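Side-chain contacts in tetraacyldisaccharide 4'-kinase (Aquifex aeolicus, PDB 4EHX), which transfers the gamma-phosphate of ATP to the 4'-position of a tetraacyldisaccharide 1-phosphate, yielding lipid IVA in the pathway to lipid A: residues F19-Y24 with L170-K175; G88-S93 with L103-L108; H110-A115 with E128-E133; L160-R163 with G168-R171. All coordinates share one frame; numbering follows the deposited sequence.

Interaction 1. Residues F19-Y24 with L170-K175; sequences FRNTLY and LREPLK
Asn21, on the N-terminal helix 7-25, and Glu172, in the loop before strand 182-186, make the one direct contact here, a purely polar one. In the direct hydrogen bond, Asn21 ND2 gives a hydrogen to Glu172 OE2 at 2.8 Å. The donor arrives almost in line with the C-O bond, while the oxygen stands somewhat out of the amide plane, and the amide and carboxylate planes are turned 35° apart. Asn21 CG lies beside its backbone N (chi1 -82°), which sends the amide off the helix and across the extended Glu172 chain at about a right angle.

Water-mediated bonds form the second group. One water donates to Asn21 OD1 at 2.8 Å and, over 3.2 Å, to Glu172 OE2; it accepts from Arg20 NH1. It bridges Arg20 to Glu172, whose charged atoms NH1 and OE2, 5.6 Å apart, are not in direct contact. Within the helix, Tyr24 CE2 lies 3.6 Å above one face of the Arg20 guanidinium, toward its rim.

Arg179 forms a salt bridge with Glu172 OE2, Gln142 donates to OE1, and Arg144 to Asn21 OD1. An asparagine suits the helix because its amide can give to the carboxylate and accept from the arginine at once; a leucine in its place would probably cost Arg144 and the water the acceptor OD1, and OE2 one of its donors. The chemistry implies a buried polar joint, every oxygen of both groups gripped, tying the N-terminal helix to a loop about 9 Å, between side chains, from Ser45 of the predicted ATP site.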
loop_
_atom_site.group_PDB
_atom_site.type_symbol
_atom_site.label_atom_id
_atom_site.label_comp_id
_atom_site.label_asym_id
_atom_site.label_seq_id
_atom_site.Cartn_x
_atom_site.Cartn_y
_atom_site.Cartn_z
ATOM N N PHE A 19 -25.634 5.373 -2.286
ATOM C CA PHE A 19 -26.291 6.448 -1.541
ATOM C C PHE A 19 -25.259 7.375 -0.905
ATOM O O PHE A 19 -25.366 8.601 -1.008
ATOM C CB PHE A 19 -27.238 5.895 -0.468
ATOM C CG PHE A 19 -27.941 6.970 0.322
ATOM C CD1 PHE A 19 -28.885 7.784 -0.283
ATOM C CD2 PHE A 19 -27.647 7.174 1.662
ATOM C CE1 PHE A 19 -29.531 8.778 0.435
ATOM C CE2 PHE A 19 -28.303 8.165 2.391
ATOM C CZ PHE A 19 -29.235 8.967 1.774
ATOM N N ARG A 20 -24.243 6.796 -0.275
ATOM C CA ARG A 20 -23.201 7.612 0.349
ATOM C C ARG A 20 -22.477 8.433 -0.710
ATOM O O ARG A 20 -22.203 9.627 -0.524
ATOM C CB ARG A 20 -22.200 6.724 1.111
ATOM C CG ARG A 20 -21.025 7.516 1.740
ATOM C CD ARG A 20 -20.180 6.650 2.703
ATOM N NE ARG A 20 -18.939 7.330 3.084
ATOM C CZ ARG A 20 -17.853 7.310 2.328
ATOM N NH1 ARG A 20 -17.873 6.625 1.191
ATOM N NH2 ARG A 20 -16.754 7.946 2.704
ATOM N N ASN A 21 -22.164 7.805 -1.839
ATOM C CA ASN A 21 -21.432 8.546 -2.860
ATOM C C ASN A 21 -22.273 9.656 -3.495
ATOM O O ASN A 21 -21.748 10.705 -3.848
ATOM C CB ASN A 21 -20.838 7.614 -3.913
ATOM C CG ASN A 21 -19.524 6.987 -3.455
ATOM O OD1 ASN A 21 -18.703 7.648 -2.828
ATOM N ND2 ASN A 21 -19.329 5.705 -3.767
ATOM N N THR A 22 -23.575 9.424 -3.621
ATOM C CA THR A 22 -24.471 10.477 -4.110
ATOM C C THR A 22 -24.445 11.686 -3.179
ATOM O O THR A 22 -24.417 12.843 -3.632
ATOM C CB THR A 22 -25.910 9.961 -4.268
ATOM O OG1 THR A 22 -25.932 8.951 -5.285
ATOM C CG2 THR A 22 -26.853 11.090 -4.653
ATOM N N LEU A 23 -24.431 11.432 -1.875
ATOM C CA LEU A 23 -24.378 12.539 -0.918
ATOM C C LEU A 23 -23.122 13.392 -1.102
ATOM O O LEU A 23 -23.203 14.626 -1.125
ATOM C CB LEU A 23 -24.495 12.027 0.524
ATOM C CG LEU A 23 -25.848 11.385 0.856
ATOM C CD1 LEU A 23 -25.839 10.761 2.247
ATOM C CD2 LEU A 23 -26.964 12.401 0.727
ATOM N N TYR A 24 -21.965 12.751 -1.253
ATOM C CA TYR A 24 -20.743 13.513 -1.503
ATOM C C TYR A 24 -20.772 14.193 -2.868
ATOM O O TYR A 24 -20.375 15.347 -2.982
ATOM C CB TYR A 24 -19.494 12.647 -1.370
ATOM C CG TYR A 24 -19.066 12.466 0.074
ATOM C CD1 TYR A 24 -18.437 13.499 0.756
ATOM C CD2 TYR A 24 -19.315 11.280 0.753
ATOM C CE1 TYR A 24 -18.047 13.350 2.063
ATOM C CE2 TYR A 24 -18.923 11.119 2.079
ATOM C CZ TYR A 24 -18.296 12.163 2.724
ATOM O OH TYR A 24 -17.907 12.041 4.034
ATOM N N LEU A 170 -14.770 -5.801 -5.219
ATOM C CA LEU A 170 -14.871 -4.350 -5.356
ATOM C C LEU A 170 -15.455 -3.692 -4.102
ATOM O O LEU A 170 -16.488 -4.125 -3.570
ATOM C CB LEU A 170 -15.686 -3.972 -6.599
ATOM C CG LEU A 170 -15.066 -4.348 -7.948
ATOM C CD1 LEU A 170 -15.984 -3.918 -9.089
ATOM C CD2 LEU A 170 -13.683 -3.720 -8.088
ATOM N N ARG A 171 -14.793 -2.643 -3.626
ATOM C CA ARG A 171 -15.311 -1.867 -2.502
ATOM C C ARG A 171 -16.361 -0.867 -2.978
ATOM O O ARG A 171 -17.200 -0.427 -2.193
ATOM C CB ARG A 171 -14.172 -1.135 -1.767
ATOM C CG ARG A 171 -13.323 -2.066 -0.904
ATOM C CD ARG A 171 -12.316 -1.300 -0.044
ATOM N NE ARG A 171 -11.204 -0.784 -0.834
ATOM C CZ ARG A 171 -10.138 -0.184 -0.317
ATOM N NH1 ARG A 171 -10.031 -0.025 0.999
ATOM N NH2 ARG A 171 -9.175 0.257 -1.114
ATOM N N GLU A 172 -16.273 -0.488 -4.255
ATOM C CA GLU A 172 -17.206 0.449 -4.893
ATOM C C GLU A 172 -17.402 0.041 -6.338
ATOM O O GLU A 172 -16.502 -0.556 -6.940
ATOM C CB GLU A 172 -16.629 1.865 -4.949
ATOM C CG GLU A 172 -16.123 2.428 -3.680
ATOM C CD GLU A 172 -15.777 3.889 -3.845
ATOM O OE1 GLU A 172 -14.571 4.222 -3.888
ATOM O OE2 GLU A 172 -16.723 4.704 -3.953
ATOM N N PRO A 173 -18.554 0.412 -6.921
ATOM C CA PRO A 173 -18.862 0.125 -8.325
ATOM C C PRO A 173 -17.844 0.784 -9.230
ATOM O O PRO A 173 -17.306 1.837 -8.886
ATOM C CB PRO A 173 -20.219 0.798 -8.530
ATOM C CG PRO A 173 -20.827 0.855 -7.173
ATOM C CD PRO A 173 -19.693 1.037 -6.218
ATOM N N LEU A 174 -17.593 0.168 -10.381
ATOM C CA LEU A 174 -16.624 0.689 -11.342
ATOM C C LEU A 174 -16.944 2.102 -11.852
ATOM O O LEU A 174 -16.047 2.814 -12.287
ATOM C CB LEU A 174 -16.472 -0.283 -12.517
ATOM C CG LEU A 174 -15.870 -1.664 -12.233
ATOM C CD1 LEU A 174 -15.965 -2.560 -13.475
ATOM C CD2 LEU A 174 -14.420 -1.553 -11.755
ATOM N N LYS A 175 -18.212 2.517 -11.814
ATOM C CA LYS A 175 -18.548 3.875 -12.257
ATOM C C LYS A 175 -17.775 4.942 -11.468
ATOM O O LYS A 175 -17.566 6.056 -11.952
ATOM C CB LYS A 175 -20.062 4.150 -12.157
ATOM C CG LYS A 175 -20.577 4.340 -10.733
ATOM C CD LYS A 175 -22.097 4.631 -10.690
ATOM C CE LYS A 175 -22.531 4.937 -9.255
ATOM N NZ LYS A 175 -23.964 5.364 -9.148
HETATM O O HOH W 1 -16.671 6.515 -1.354
#

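Interaction 2. Residues G88-S93 with L103-L108; sequences GNLKVS and LMAKLL
No ring, amide or carboxylate takes part where Leu90 meets Ala105 and Lys106, so there are no stacked faces or edges; the flat groups in play are peptides, whose carbonyls Gly88 O and Ala105 O share a water. The contact belongs to the P-loop NTPase core, where helix 99-107 packs beside the hairpin of strands 81-86 and 89-90. Leu90 points at the helix and sets both methyls against it: CD1 lies 3.7 Å from Ala105 CB, and CD2, also beside that methyl, sits 3.5 Å from Lys106 CD. Alanine suits this place because its single methyl lets the leucine come up close to the helix backbone.

Lys106 starts out away from the strand, but bends at chi2 and chi3 (-57° and -63°), bringing its methylenes back to cross Leu90 obliquely. Its ammonium goes elsewhere, to a hydrogen bond with Gln286 OE1, so the aliphatic part serves the packing and the charge stays with a polar partner. Gly88 has positive phi, where a side chain would press on the carbonyl of the residue before, hence glycine. Its CA lies 3.9 Å from Leu108 O. The bridging water donates to Gly88 O and to Ala105 O, each at 2.7 Å.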
loop_
_atom_site.group_PDB
_atom_site.type_symbol
_atom_site.label_atom_id
_atom_site.label_comp_id
_atom_site.label_asym_id
_atom_site.label_seq_id
_atom_site.Cartn_x
_atom_site.Cartn_y
_atom_site.Cartn_z
ATOM N N GLY A 88 11.063 9.162 9.144
ATOM C CA GLY A 88 11.847 7.948 9.057
ATOM C C GLY A 88 12.062 7.303 10.403
ATOM O O GLY A 88 12.286 6.099 10.474
ATOM N N ASN A 89 11.989 8.091 11.475
ATOM C CA ASN A 89 12.244 7.558 12.816
ATOM C C ASN A 89 10.982 7.008 13.484
ATOM O O ASN A 89 10.100 7.770 13.872
ATOM C CB ASN A 89 12.889 8.621 13.712
ATOM C CG ASN A 89 14.268 9.043 13.231
ATOM O OD1 ASN A 89 14.995 8.259 12.623
ATOM N ND2 ASN A 89 14.636 10.288 13.506
ATOM N N LEU A 90 10.897 5.685 13.609
ATOM C CA LEU A 90 9.749 5.055 14.255
ATOM C C LEU A 90 9.622 5.521 15.709
ATOM O O LEU A 90 10.611 5.615 16.442
ATOM C CB LEU A 90 9.841 3.521 14.172
ATOM C CG LEU A 90 9.196 2.877 12.933
ATOM C CD1 LEU A 90 7.668 3.059 12.928
ATOM C CD2 LEU A 90 9.800 3.434 11.646
ATOM N N LYS A 91 8.400 5.834 16.115
ATOM C CA LYS A 91 8.145 6.329 17.460
ATOM C C LYS A 91 7.304 5.347 18.269
ATOM O O LYS A 91 7.077 5.557 19.455
ATOM C CB LYS A 91 7.441 7.687 17.398
ATOM C CG LYS A 91 8.316 8.781 16.795
ATOM C CD LYS A 91 9.586 8.926 17.616
ATOM C CE LYS A 91 10.649 9.734 16.903
ATOM N NZ LYS A 91 11.844 9.931 17.792
ATOM N N VAL A 92 6.831 4.287 17.619
ATOM C CA VAL A 92 6.005 3.284 18.284
ATOM C C VAL A 92 6.297 1.901 17.712
ATOM O O VAL A 92 6.907 1.779 16.654
ATOM C CB VAL A 92 4.505 3.576 18.081
ATOM C CG1 VAL A 92 4.133 4.923 18.688
ATOM C CG2 VAL A 92 4.169 3.549 16.599
ATOM N N SER A 93 5.848 0.857 18.402
ATOM C CA SER A 93 6.000 -0.501 17.895
ATOM C C SER A 93 4.900 -0.806 16.883
ATOM O O SER A 93 3.914 -0.076 16.798
ATOM C CB SER A 93 5.931 -1.503 19.044
ATOM O OG SER A 93 4.645 -1.482 19.643
ATOM N N LEU A 103 4.652 -0.945 8.795
ATOM C CA LEU A 103 5.350 -1.378 7.594
ATOM C C LEU A 103 5.623 -0.205 6.652
ATOM O O LEU A 103 6.735 -0.045 6.139
ATOM C CB LEU A 103 4.556 -2.473 6.876
ATOM C CG LEU A 103 5.106 -2.929 5.519
ATOM C CD1 LEU A 103 6.572 -3.383 5.616
ATOM C CD2 LEU A 103 4.221 -4.037 4.935
ATOM N N MET A 104 4.602 0.615 6.406
ATOM C CA MET A 104 4.791 1.801 5.564
ATOM C C MET A 104 5.942 2.658 6.083
ATOM O O MET A 104 6.787 3.119 5.322
ATOM C CB MET A 104 3.498 2.633 5.525
ATOM C CG MET A 104 3.456 3.713 4.444
ATOM S SD MET A 104 3.008 3.062 2.821
ATOM C CE MET A 104 1.750 1.878 3.268
ATOM N N ALA A 105 5.964 2.890 7.390
ATOM C CA ALA A 105 7.042 3.692 7.980
ATOM C C ALA A 105 8.427 3.062 7.787
ATOM O O ALA A 105 9.416 3.758 7.527
ATOM C CB ALA A 105 6.758 3.947 9.466
ATOM N N LYS A 106 8.513 1.741 7.911
ATOM C CA LYS A 106 9.806 1.092 7.720
ATOM C C LYS A 106 10.224 1.174 6.257
ATOM O O LYS A 106 11.407 1.257 5.944
ATOM C CB LYS A 106 9.783 -0.369 8.196
ATOM C CG LYS A 106 9.574 -0.554 9.694
ATOM C CD LYS A 106 10.621 0.174 10.560
ATOM C CE LYS A 106 12.012 -0.352 10.347
ATOM N NZ LYS A 106 12.911 -0.147 11.553
ATOM N N LEU A 107 9.248 1.167 5.356
ATOM C CA LEU A 107 9.564 1.271 3.930
ATOM C C LEU A 107 9.877 2.696 3.454
ATOM O O LEU A 107 10.329 2.868 2.324
ATOM C CB LEU A 107 8.439 0.669 3.081
ATOM C CG LEU A 107 8.174 -0.826 3.242
ATOM C CD1 LEU A 107 6.829 -1.175 2.613
ATOM C CD2 LEU A 107 9.340 -1.623 2.627
ATOM N N LEU A 108 9.646 3.704 4.303
ATOM C CA LEU A 108 9.900 5.103 3.926
ATOM C C LEU A 108 10.785 5.858 4.925
ATOM O O LEU A 108 10.286 6.665 5.713
ATOM C CB LEU A 108 8.573 5.866 3.787
ATOM C CG LEU A 108 7.473 5.303 2.886
ATOM C CD1 LEU A 108 6.148 5.973 3.204
ATOM C CD2 LEU A 108 7.838 5.487 1.431
HETATM O O HOH W 2 11.861 4.123 8.657
#

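Interaction 3. Residues H110-A115 with E128-E133; sequences HVSVVA and EKLSPE
Ser112 and Val114 of strand 112-116 receive Leu130 from the end of helix 119-130, within a beta-alpha-beta unit of the P-loop NTPase core: the chain leaves the strand, runs through the helix and returns as the parallel strand 134-138. Strand 67-71 lies between the two and pairs with both.

Leu130 does the touching with its branched end. CD1 is shared by the two strand residues, 3.7 Å from Ser112 CB and 3.9 Å from Val114 CG2. With CG beside the backbone N (chi1 -58°), the leucine reaches down from the helix onto the strand. It and Val114 run antiparallel, side by side, and meet methyl to methyl. Val114 puts CG1 anti to its backbone N, which leaves CG2 to meet the leucine, and a beta-branched residue suits the extended backbone here. Ser112 is small enough to let the leucine sit low on the strand; its OG lies 4.0 Å from Leu130 CD2, but the hydroxyl is engaged by Tyr87 N, so a polar group is accommodated in a buried place.

Leu130 O accepts from both Tyr87 OH and Arg66 NH2, so this carbonyl, near where the helix gives out, has two donors. Ser131 then takes up positive phi (32°) and turns the chain toward Pro132, whose ring touches Cys68 and Tyr87. Ser112 and Val114 face this helix, whereas Val113 faces the other way, onto Ala105 of helix 99-107. Leu130 thus belongs to the layer on one face and Ala105 to that on the other; helices on both faces of a largely parallel sheet are characteristic of the three-layer alpha/beta/alpha P-loop fold.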
loop_
_atom_site.group_PDB
_atom_site.type_symbol
_atom_site.label_atom_id
_atom_site.label_comp_id
_atom_site.label_asym_id
_atom_site.label_seq_id
_atom_site.Cartn_x
_atom_site.Cartn_y
_atom_site.Cartn_z
ATOM N N HIS A 110 12.630 8.502 5.047
ATOM C CA HIS A 110 12.720 9.968 5.163
ATOM C C HIS A 110 11.342 10.633 5.284
ATOM O O HIS A 110 11.207 11.855 5.166
ATOM C CB HIS A 110 13.433 10.558 3.949
ATOM C CG HIS A 110 14.723 9.873 3.630
ATOM N ND1 HIS A 110 15.863 10.054 4.382
ATOM C CD2 HIS A 110 15.044 8.983 2.662
ATOM C CE1 HIS A 110 16.836 9.313 3.883
ATOM N NE2 HIS A 110 16.366 8.652 2.839
ATOM N N VAL A 111 10.331 9.826 5.536
ATOM C CA VAL A 111 8.956 10.324 5.480
ATOM C C VAL A 111 8.248 10.121 6.817
ATOM O O VAL A 111 8.487 9.123 7.488
ATOM C CB VAL A 111 8.188 9.589 4.368
ATOM C CG1 VAL A 111 6.748 10.012 4.355
ATOM C CG2 VAL A 111 8.847 9.858 3.006
ATOM N N SER A 112 7.380 11.058 7.207
ATOM C CA SER A 112 6.575 10.870 8.409
ATOM C C SER A 112 5.341 10.007 8.119
ATOM O O SER A 112 4.860 9.965 6.995
ATOM C CB SER A 112 6.153 12.217 9.019
ATOM O OG SER A 112 7.284 12.976 9.434
ATOM N N VAL A 113 4.854 9.314 9.141
ATOM C CA VAL A 113 3.648 8.492 9.023
ATOM C C VAL A 113 2.759 8.757 10.224
ATOM O O VAL A 113 3.200 8.713 11.382
ATOM C CB VAL A 113 3.968 6.989 8.961
ATOM C CG1 VAL A 113 2.669 6.158 8.914
ATOM C CG2 VAL A 113 4.841 6.687 7.753
ATOM N N VAL A 114 1.502 9.051 9.939
ATOM C CA VAL A 114 0.515 9.283 10.982
ATOM C C VAL A 114 -0.666 8.342 10.747
ATOM O O VAL A 114 -1.131 8.185 9.618
ATOM C CB VAL A 114 0.059 10.772 10.984
ATOM C CG1 VAL A 114 -1.208 10.955 11.817
ATOM C CG2 VAL A 114 1.206 11.670 11.475
ATOM N N ALA A 115 -1.107 7.678 11.816
ATOM C CA ALA A 115 -2.247 6.779 11.746
ATOM C C ALA A 115 -3.450 7.461 12.395
ATOM O O ALA A 115 -3.388 7.909 13.541
ATOM C CB ALA A 115 -1.934 5.449 12.456
ATOM N N GLU A 128 0.763 20.383 13.170
ATOM C CA GLU A 128 1.188 20.926 14.449
ATOM C C GLU A 128 2.578 20.434 14.854
ATOM O O GLU A 128 3.420 21.218 15.283
ATOM C CB GLU A 128 0.158 20.562 15.521
ATOM C CG GLU A 128 0.502 21.020 16.926
ATOM C CD GLU A 128 -0.578 20.644 17.923
ATOM O OE1 GLU A 128 -1.523 19.922 17.536
ATOM O OE2 GLU A 128 -0.483 21.072 19.092
ATOM N N LYS A 129 2.824 19.135 14.700
ATOM C CA LYS A 129 4.029 18.518 15.254
ATOM C C LYS A 129 5.150 18.280 14.243
ATOM O O LYS A 129 6.309 18.171 14.628
ATOM C CB LYS A 129 3.684 17.176 15.916
ATOM C CG LYS A 129 2.612 17.241 16.992
ATOM C CD LYS A 129 3.051 18.083 18.175
ATOM C CE LYS A 129 2.010 18.048 19.285
ATOM N NZ LYS A 129 2.349 19.000 20.388
ATOM N N LEU A 130 4.814 18.169 12.963
ATOM C CA LEU A 130 5.792 17.712 11.974
ATOM C C LEU A 130 6.049 18.707 10.830
ATOM O O LEU A 130 6.936 18.489 10.001
ATOM C CB LEU A 130 5.335 16.377 11.378
ATOM C CG LEU A 130 5.088 15.193 12.325
ATOM C CD1 LEU A 130 4.304 14.074 11.640
ATOM C CD2 LEU A 130 6.400 14.662 12.897
ATOM N N SER A 131 5.259 19.777 10.791
ATOM C CA SER A 131 5.225 20.735 9.670
ATOM C C SER A 131 5.511 20.205 8.248
ATOM O O SER A 131 6.393 20.699 7.554
ATOM C CB SER A 131 6.103 21.952 9.970
ATOM O OG SER A 131 7.434 21.557 10.231
ATOM N N PRO A 132 4.742 19.205 7.807
ATOM C CA PRO A 132 4.888 18.677 6.447
ATOM C C PRO A 132 4.533 19.686 5.351
ATOM O O PRO A 132 3.779 20.630 5.579
ATOM C CB PRO A 132 3.912 17.495 6.429
ATOM C CG PRO A 132 2.840 17.907 7.374
ATOM C CD PRO A 132 3.511 18.706 8.458
ATOM N N GLU A 133 5.092 19.483 4.163
ATOM C CA GLU A 133 4.742 20.299 3.008
ATOM C C GLU A 133 3.692 19.640 2.118
ATOM O O GLU A 133 3.067 20.304 1.308
ATOM C CB GLU A 133 5.993 20.590 2.193
ATOM C CG GLU A 133 6.925 21.514 2.936
ATOM C CD GLU A 133 8.272 21.643 2.267
ATOM O OE1 GLU A 133 8.912 20.609 2.007
ATOM O OE2 GLU A 133 8.678 22.786 1.997
#

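Interaction 4. Residues L160-R163 with G168-R171; sequences LKDR and GNLR
Asp162 and Asn169 meet at a slant across the loop between helix 157-160 and strand 182-186 of this P-loop kinase, with their carboxylate and amide planes almost perpendicular, 87° apart. Each carboxylate oxygen has its own task. OD2 uses its syn lone pair to accept from Asn169 ND2 at 3.0 Å, and lies practically in the amide plane of the asparagine. OD1 takes two backbone donors: Asn169 N, at 3.0 Å, comes from above the carboxylate plane, while Arg163 N, at 2.6 Å, meets the anti lone pair. Three bonds therefore fix the rotation of the carboxylate. The chi1 of -147°, well off a staggered value, is consistent with the group being held by them.

Aspartate suits the place because its short chain offers two oxygens to the asparagine, one for the backbone and one for the side chain. Replacing the aspartate with alanine is likely to strip Asn169 N, Asn169 ND2 and Arg163 N of their acceptor and to let the Asn169 amide turn. The Asn169 side chain lies about 4 Å from that of Val46 of the predicted ATP site, and Asn169 also bonds to Val46 through its backbone.

A backbone bond, Leu170 N to Arg163 O at 2.9 Å, closes the loop, and the leucine turns back over Asp162, with CG 3.8 Å from Asp162 CB. Gly168 fits between these partners where a side chain would collide with Arg163 O and Asp162 OD1; its bare CA approaches Arg163 O to 3.1 Å and Asp162 OD1 to 3.4 Å.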
loop_
_atom_site.group_PDB
_atom_site.type_symbol
_atom_site.label_atom_id
_atom_site.label_comp_id
_atom_site.label_asym_id
_atom_site.label_seq_id
_atom_site.Cartn_x
_atom_site.Cartn_y
_atom_site.Cartn_z
ATOM N N LEU A 160 -11.528 -4.718 -13.508
ATOM C CA LEU A 160 -12.503 -4.410 -14.563
ATOM C C LEU A 160 -13.505 -5.537 -14.794
ATOM O O LEU A 160 -14.574 -5.323 -15.372
ATOM C CB LEU A 160 -11.789 -4.085 -15.875
ATOM C CG LEU A 160 -10.877 -2.856 -15.884
ATOM C CD1 LEU A 160 -10.199 -2.721 -17.232
ATOM C CD2 LEU A 160 -11.671 -1.600 -15.557
ATOM N N LYS A 161 -13.162 -6.737 -14.338
ATOM C CA LYS A 161 -14.038 -7.886 -14.517
ATOM C C LYS A 161 -14.715 -8.296 -13.213
ATOM O O LYS A 161 -15.449 -9.276 -13.183
ATOM C CB LYS A 161 -13.239 -9.069 -15.071
ATOM C CG LYS A 161 -12.481 -8.757 -16.357
ATOM C CD LYS A 161 -11.544 -9.892 -16.766
ATOM C CE LYS A 161 -10.340 -9.984 -15.841
ATOM N NZ LYS A 161 -9.288 -10.893 -16.375
ATOM N N ASP A 162 -14.469 -7.542 -12.144
ATOM C CA ASP A 162 -14.854 -7.954 -10.797
ATOM C C ASP A 162 -16.256 -7.462 -10.406
ATOM O O ASP A 162 -16.924 -6.775 -11.175
ATOM C CB ASP A 162 -13.816 -7.435 -9.796
ATOM C CG ASP A 162 -13.618 -8.367 -8.607
ATOM O OD1 ASP A 162 -14.601 -8.990 -8.162
ATOM O OD2 ASP A 162 -12.469 -8.476 -8.116
ATOM N N ARG A 163 -16.686 -7.817 -9.199
ATOM C CA ARG A 163 -18.012 -7.464 -8.703
ATOM C C ARG A 163 -17.922 -6.879 -7.299
ATOM O O ARG A 163 -16.935 -7.078 -6.596
ATOM C CB ARG A 163 -18.915 -8.701 -8.679
ATOM C CG ARG A 163 -19.219 -9.292 -10.049
ATOM C CD ARG A 163 -19.993 -10.596 -9.923
ATOM N NE ARG A 163 -19.259 -11.589 -9.141
ATOM C CZ ARG A 163 -19.630 -12.859 -8.994
ATOM N NH1 ARG A 163 -20.733 -13.308 -9.582
ATOM N NH2 ARG A 163 -18.895 -13.684 -8.260
ATOM N N GLY A 168 -17.888 -10.228 -5.025
ATOM C CA GLY A 168 -16.573 -10.004 -5.610
ATOM C C GLY A 168 -15.696 -9.199 -4.678
ATOM O O GLY A 168 -15.971 -9.125 -3.481
ATOM N N ASN A 169 -14.656 -8.573 -5.226
ATOM C CA ASN A 169 -13.690 -7.839 -4.415
ATOM C C ASN A 169 -13.813 -6.324 -4.461
ATOM O O ASN A 169 -13.037 -5.625 -3.815
ATOM C CB ASN A 169 -12.260 -8.226 -4.810
ATOM C CG ASN A 169 -12.015 -9.707 -4.699
ATOM O OD1 ASN A 169 -11.954 -10.251 -3.597
ATOM N ND2 ASN A 169 -11.884 -10.373 -5.839
ATOM N N LEU A 170 -14.770 -5.801 -5.219
ATOM C CA LEU A 170 -14.871 -4.350 -5.356
ATOM C C LEU A 170 -15.455 -3.692 -4.102
ATOM O O LEU A 170 -16.488 -4.125 -3.570
ATOM C CB LEU A 170 -15.686 -3.972 -6.599
ATOM C CG LEU A 170 -15.066 -4.348 -7.948
ATOM C CD1 LEU A 170 -15.984 -3.918 -9.089
ATOM C CD2 LEU A 170 -13.683 -3.720 -8.088
ATOM N N ARG A 171 -14.793 -2.643 -3.626
ATOM C CA ARG A 171 -15.311 -1.867 -2.502
ATOM C C ARG A 171 -16.361 -0.867 -2.978
ATOM O O ARG A 171 -17.200 -0.427 -2.193
ATOM C CB ARG A 171 -14.172 -1.135 -1.767
ATOM C CG ARG A 171 -13.323 -2.066 -0.904
ATOM C CD ARG A 171 -12.316 -1.300 -0.044
ATOM N NE ARG A 171 -11.204 -0.784 -0.834
ATOM C CZ ARG A 171 -10.138 -0.184 -0.317
ATOM N NH1 ARG A 171 -10.031 -0.025 0.999
ATOM N NH2 ARG A 171 -9.175 0.257 -1.114
#

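The four contacts fall into two groups on a P-loop NTPase framework. Interactions 2 and 3, centres 12 Å apart, follow one another along the chain and pack helices 99-107 and 119-130 against the strands at one side of the fold; Ala105 CA lies 3.7 Å from Val113 CG2. Interactions 1 and 4, centres 13 Å apart, share Leu170 and Arg171. Centres of one group lie 30 to 34 Å from those of the other. Interaction 1, whose loop of chain encloses 2 and 3, joins helix 7-25 to the loop before strand 182-186, and interaction 4 braces that same loop beside the predicted ATP site; the two touch where Leu174 CD1 lies 3.6 Å from Leu160 O.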